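Local atomic coordinates of putative uncharacterized protein (PDB entry 2Z6V), a protein that probably catalyses transfer of a sulfuryl group from the donor PAPS to an acceptor, as other sulfotransferases do, its own substrate being unknown. Residues 103-108 with 261-266; 274-279 with 394-399. One frame throughout, in Å; residues are numbered along the deposited sequence.

Contact 1: 103-108 with 261-266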
# COMPACT_ATOMS: atom_id res chain seq x y z
N ALA A 103 14.70 18.47 7.67
CA ALA A 103 15.38 17.73 6.61
C ALA A 103 14.35 17.38 5.55
O ALA A 103 13.32 16.78 5.85
CB ALA A 103 16.01 16.46 7.17
N PRO A 104 14.62 17.76 4.30
CA PRO A 104 13.69 17.49 3.20
C PRO A 104 13.65 16.04 2.73
O PRO A 104 14.55 15.24 3.02
CB PRO A 104 14.21 18.41 2.10
CG PRO A 104 15.69 18.30 2.29
CD PRO A 104 15.84 18.43 3.80
N VAL A 105 12.58 15.71 2.01
CA VAL A 105 12.39 14.39 1.41
C VAL A 105 12.39 14.76 -0.08
O VAL A 105 11.34 15.09 -0.65
CB VAL A 105 11.03 13.77 1.79
CG1 VAL A 105 10.82 12.45 1.03
CG2 VAL A 105 10.97 13.54 3.29
N GLU A 106 13.56 14.70 -0.70
CA GLU A 106 13.68 15.10 -2.10
C GLU A 106 13.58 14.05 -3.19
O GLU A 106 14.16 12.97 -3.11
CB GLU A 106 14.97 15.90 -2.30
CG GLU A 106 15.03 17.17 -1.47
CD GLU A 106 16.30 17.97 -1.69
OE1 GLU A 106 17.40 17.39 -1.59
OE2 GLU A 106 16.19 19.19 -1.95
N ARG A 107 12.83 14.41 -4.22
CA ARG A 107 12.63 13.59 -5.40
C ARG A 107 12.42 12.11 -5.11
O ARG A 107 13.11 11.25 -5.65
CB ARG A 107 13.83 13.77 -6.33
CG ARG A 107 14.03 15.21 -6.74
CD ARG A 107 15.30 15.41 -7.54
NE ARG A 107 15.38 16.76 -8.08
CZ ARG A 107 16.44 17.25 -8.72
NH1 ARG A 107 16.42 18.50 -9.18
NH2 ARG A 107 17.51 16.49 -8.92
N PRO A 108 11.44 11.80 -4.25
CA PRO A 108 11.17 10.40 -3.93
C PRO A 108 10.72 9.62 -5.16
O PRO A 108 9.96 10.13 -5.98
CB PRO A 108 10.08 10.49 -2.87
CG PRO A 108 9.34 11.74 -3.28
CD PRO A 108 10.48 12.68 -3.58
N LYS A 261 0.99 17.70 -4.37
CA LYS A 261 0.96 18.85 -3.49
C LYS A 261 2.08 18.75 -2.44
O LYS A 261 2.80 19.71 -2.21
CB LYS A 261 -0.40 18.91 -2.78
CG LYS A 261 -0.87 20.30 -2.42
CD LYS A 261 -1.57 20.93 -3.60
CE LYS A 261 -2.87 20.20 -3.92
NZ LYS A 261 -3.61 20.86 -5.03
N VAL A 262 2.22 17.58 -1.82
CA VAL A 262 3.22 17.33 -0.78
C VAL A 262 4.62 16.96 -1.30
O VAL A 262 5.63 17.31 -0.69
CB VAL A 262 2.73 16.24 0.19
CG1 VAL A 262 3.84 15.81 1.14
CG2 VAL A 262 1.53 16.75 0.97
N PHE A 263 4.67 16.23 -2.42
CA PHE A 263 5.94 15.84 -3.02
C PHE A 263 5.95 16.34 -4.47
O PHE A 263 5.99 15.55 -5.41
CB PHE A 263 6.10 14.32 -3.03
CG PHE A 263 5.98 13.69 -1.67
CD1 PHE A 263 7.05 13.72 -0.78
CD2 PHE A 263 4.80 13.06 -1.29
CE1 PHE A 263 6.94 13.13 0.47
CE2 PHE A 263 4.69 12.46 -0.04
CZ PHE A 263 5.76 12.50 0.84
N PRO A 264 5.92 17.67 -4.67
CA PRO A 264 5.92 18.24 -6.02
C PRO A 264 7.05 17.75 -6.94
O PRO A 264 6.88 17.72 -8.16
CB PRO A 264 6.00 19.74 -5.75
CG PRO A 264 6.75 19.81 -4.46
CD PRO A 264 6.10 18.72 -3.65
N ASP A 265 8.18 17.36 -6.36
CA ASP A 265 9.33 16.89 -7.13
C ASP A 265 9.39 15.37 -7.35
O ASP A 265 10.38 14.84 -7.87
CB ASP A 265 10.62 17.34 -6.44
CG ASP A 265 10.79 16.75 -5.03
OD1 ASP A 265 9.78 16.33 -4.40
OD2 ASP A 265 11.94 16.72 -4.54
N ALA A 266 8.32 14.68 -6.96
CA ALA A 266 8.25 13.23 -7.08
C ALA A 266 8.49 12.66 -8.48
O ALA A 266 7.93 13.14 -9.46
CB ALA A 266 6.91 12.74 -6.57
O HOH W 1 9.17 16.42 -1.75
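Asp265 sets its carboxylate against the backbone of residues 105-107 and binds it directly through OD2 and by way of a water through OD1. OD2 accepts a hydrogen bond from Arg107 N at a nearly straight 161°; the modelled N-to-OD2 separation of 2.5 Å is too short to be read closely at this resolution. OD1 takes a hydrogen from a water, 2.7 Å away, that also donates to Val105 O, so the carboxylate and the carbonyl of the facing chain share one bridge. The side chain is turned so that CG sits between the backbone N and the carbonyl carbon (chi1 62°), which carries the carboxylate across to the other segment. Arg107 itself lies across the acid: its CG is 3.4 Å from Asp265 OD2, whereas NE stays 4.9 Å from the same oxygen, a distance at which any attraction would probably be modest.

Asp265 occupies the third position of a type I beta turn from Phe263 to Ala266, closed by Ala266 N to Phe263 O, which joins the end of helix 256-262 to strand 267-272. Residues 103-108 lead into the neighbouring parallel strand 109-113, so the contact ties together the entrances of two adjacent inner strands of the sulfotransferase alpha/beta fold; Pro108 and Arg267 already share backbone hydrogen bonds.

Next to the polar part, Pro108 presents the CG corner of its ring to Phe263 CD1 at 3.9 Å, and the same carbon lies 4.2 Å from Ala266 CB. Farther along the Phe263 ring, Val105 brings CG1 to within 4.0 Å of CE1, while Val262 CG1 rests over one face toward the rim. Beyond Val105, Gln235 and Gln238 of helix 224-238 continue the packing.

Contact 2: 274-279 with 394-399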
# COMPACT_ATOMS: atom_id res chain seq x y z
N ASP A 274 -2.25 -5.69 -17.92
CA ASP A 274 -3.56 -5.98 -18.49
C ASP A 274 -4.61 -5.55 -17.46
O ASP A 274 -4.68 -6.11 -16.37
CB ASP A 274 -3.66 -7.49 -18.74
CG ASP A 274 -4.94 -7.89 -19.44
OD1 ASP A 274 -6.01 -7.33 -19.11
OD2 ASP A 274 -4.86 -8.79 -20.31
N PRO A 275 -5.42 -4.53 -17.78
CA PRO A 275 -6.45 -4.03 -16.85
C PRO A 275 -7.56 -5.02 -16.51
O PRO A 275 -8.09 -5.01 -15.40
CB PRO A 275 -6.98 -2.79 -17.55
CG PRO A 275 -6.85 -3.17 -19.01
CD PRO A 275 -5.47 -3.80 -19.06
N TYR A 276 -7.93 -5.87 -17.47
CA TYR A 276 -8.98 -6.86 -17.26
C TYR A 276 -8.47 -7.89 -16.25
O TYR A 276 -9.20 -8.29 -15.34
CB TYR A 276 -9.33 -7.54 -18.58
CG TYR A 276 -9.68 -6.57 -19.70
CD1 TYR A 276 -10.70 -5.63 -19.54
CD2 TYR A 276 -8.99 -6.59 -20.91
CE1 TYR A 276 -11.02 -4.74 -20.55
CE2 TYR A 276 -9.30 -5.70 -21.94
CZ TYR A 276 -10.32 -4.78 -21.75
OH TYR A 276 -10.66 -3.91 -22.76
N LYS A 277 -7.22 -8.30 -16.43
CA LYS A 277 -6.60 -9.27 -15.54
C LYS A 277 -6.52 -8.68 -14.13
O LYS A 277 -7.00 -9.28 -13.16
CB LYS A 277 -5.19 -9.58 -16.05
CG LYS A 277 -4.71 -11.01 -15.81
CD LYS A 277 -4.56 -11.35 -14.34
CE LYS A 277 -3.98 -12.75 -14.17
NZ LYS A 277 -3.81 -13.11 -12.73
N ALA A 278 -5.94 -7.49 -14.03
CA ALA A 278 -5.80 -6.83 -12.75
C ALA A 278 -7.12 -6.66 -12.01
O ALA A 278 -7.16 -6.72 -10.79
CB ALA A 278 -5.13 -5.47 -12.94
N THR A 279 -8.20 -6.45 -12.75
CA THR A 279 -9.52 -6.26 -12.13
C THR A 279 -10.03 -7.53 -11.46
O THR A 279 -10.53 -7.49 -10.34
CB THR A 279 -10.54 -5.79 -13.18
OG1 THR A 279 -10.19 -4.47 -13.63
CG2 THR A 279 -11.95 -5.75 -12.58
N ALA A 394 -17.77 -5.38 -20.59
CA ALA A 394 -18.25 -4.40 -19.62
C ALA A 394 -17.13 -3.50 -19.11
O ALA A 394 -17.37 -2.34 -18.77
CB ALA A 394 -18.91 -5.12 -18.45
N LEU A 395 -15.92 -4.03 -19.06
CA LEU A 395 -14.78 -3.27 -18.58
C LEU A 395 -14.14 -2.42 -19.66
O LEU A 395 -13.52 -1.39 -19.37
CB LEU A 395 -13.73 -4.21 -17.98
CG LEU A 395 -14.02 -4.87 -16.63
CD1 LEU A 395 -12.90 -5.82 -16.28
CD2 LEU A 395 -14.17 -3.80 -15.56
N GLN A 396 -14.30 -2.84 -20.91
CA GLN A 396 -13.71 -2.14 -22.05
C GLN A 396 -13.85 -0.61 -22.00
O GLN A 396 -12.87 0.11 -22.20
CB GLN A 396 -14.29 -2.70 -23.35
CG GLN A 396 -13.52 -2.28 -24.61
CD GLN A 396 -13.92 -0.90 -25.11
OE1 GLN A 396 -13.24 -0.33 -25.97
NE2 GLN A 396 -15.02 -0.37 -24.60
N PRO A 397 -15.06 -0.09 -21.73
CA PRO A 397 -15.24 1.36 -21.67
C PRO A 397 -14.45 2.06 -20.56
O PRO A 397 -14.01 3.20 -20.72
CB PRO A 397 -16.75 1.52 -21.51
CG PRO A 397 -17.14 0.29 -20.77
CD PRO A 397 -16.34 -0.78 -21.48
N ILE A 398 -14.28 1.38 -19.43
CA ILE A 398 -13.53 1.93 -18.30
C ILE A 398 -12.05 2.14 -18.65
O ILE A 398 -11.46 3.16 -18.29
CB ILE A 398 -13.62 0.98 -17.06
CG1 ILE A 398 -15.03 1.02 -16.47
CG2 ILE A 398 -12.63 1.40 -15.99
CD1 ILE A 398 -15.42 2.37 -15.95
N PHE A 399 -11.47 1.18 -19.36
CA PHE A 399 -10.05 1.23 -19.72
C PHE A 399 -9.78 1.59 -21.17
O PHE A 399 -8.64 1.45 -21.64
CB PHE A 399 -9.39 -0.12 -19.42
CG PHE A 399 -9.68 -0.65 -18.04
CD1 PHE A 399 -9.22 0.02 -16.91
CD2 PHE A 399 -10.42 -1.81 -17.87
CE1 PHE A 399 -9.48 -0.47 -15.63
CE2 PHE A 399 -10.68 -2.31 -16.60
CZ PHE A 399 -10.21 -1.64 -15.48
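Pro275 O, in the first turn of helix 275-285, is gripped by two donors from the same residue: Thr279 N makes the helical bond and Thr279 OG1 adds a second at 2.8 Å, the two arriving from opposite faces of the carbonyl plane. This holds the hydroxyl beside Phe399, with OG1 3.4 Å from CZ. Pro275 also makes a CH-pi interaction, in which CB stands 3.5 Å from the centroid of the Phe399 ring, only 12° off its normal. Ile398 CG2 lies over the opposite face, toward the rim, so the phenyl ring is sandwiched.

Tyr276 runs past Leu395 in the opposite direction, its ring edge meeting that side chain where Tyr276 CD1 lies 3.7 Å from Leu395 CB. Its CE1 comes in near the plane of the Phe399 ring, 4.0 Å from CD2, and its hydroxyl ends alongside Gln396. Thr279 and Leu395 reach for each other end to end, CG2 to CD1 at 3.8 Å.

Asp274 is the N-cap, its OD1 accepting from Lys277 N and, weakly, from Tyr276 N; OD2 is held by Tyr383 and Glu411. The axes of segments 275-279 and 394-399 run at 114° to each other. Helix 275-285 follows strand 267-272 and meets helix 392-405; helix 301-326 packs against both, Met312 on Ala278 and Thr279, Met309 on Leu395.

How the contacts relate
Strand 267-272 connects the two contacts: residues 261-266 of contact 1 lead into its start, and residues 274-279 of contact 2 follow its end. Their centres are 32 Å apart, with nearest atoms about 23 Å apart and no touch between them. Along the chain they come in series, contact 1 closing before contact 2 opens. Contact 1 joins the approaches to two adjacent strands at the N-terminal end of the strands of the parallel sheet; contact 2 brings the C-terminal helix 392-405 back onto the helix beyond their C-terminal end. In sulfotransferases the nucleotide donor binds at this C-terminal end, so contact 2 is probably the nearer to that site.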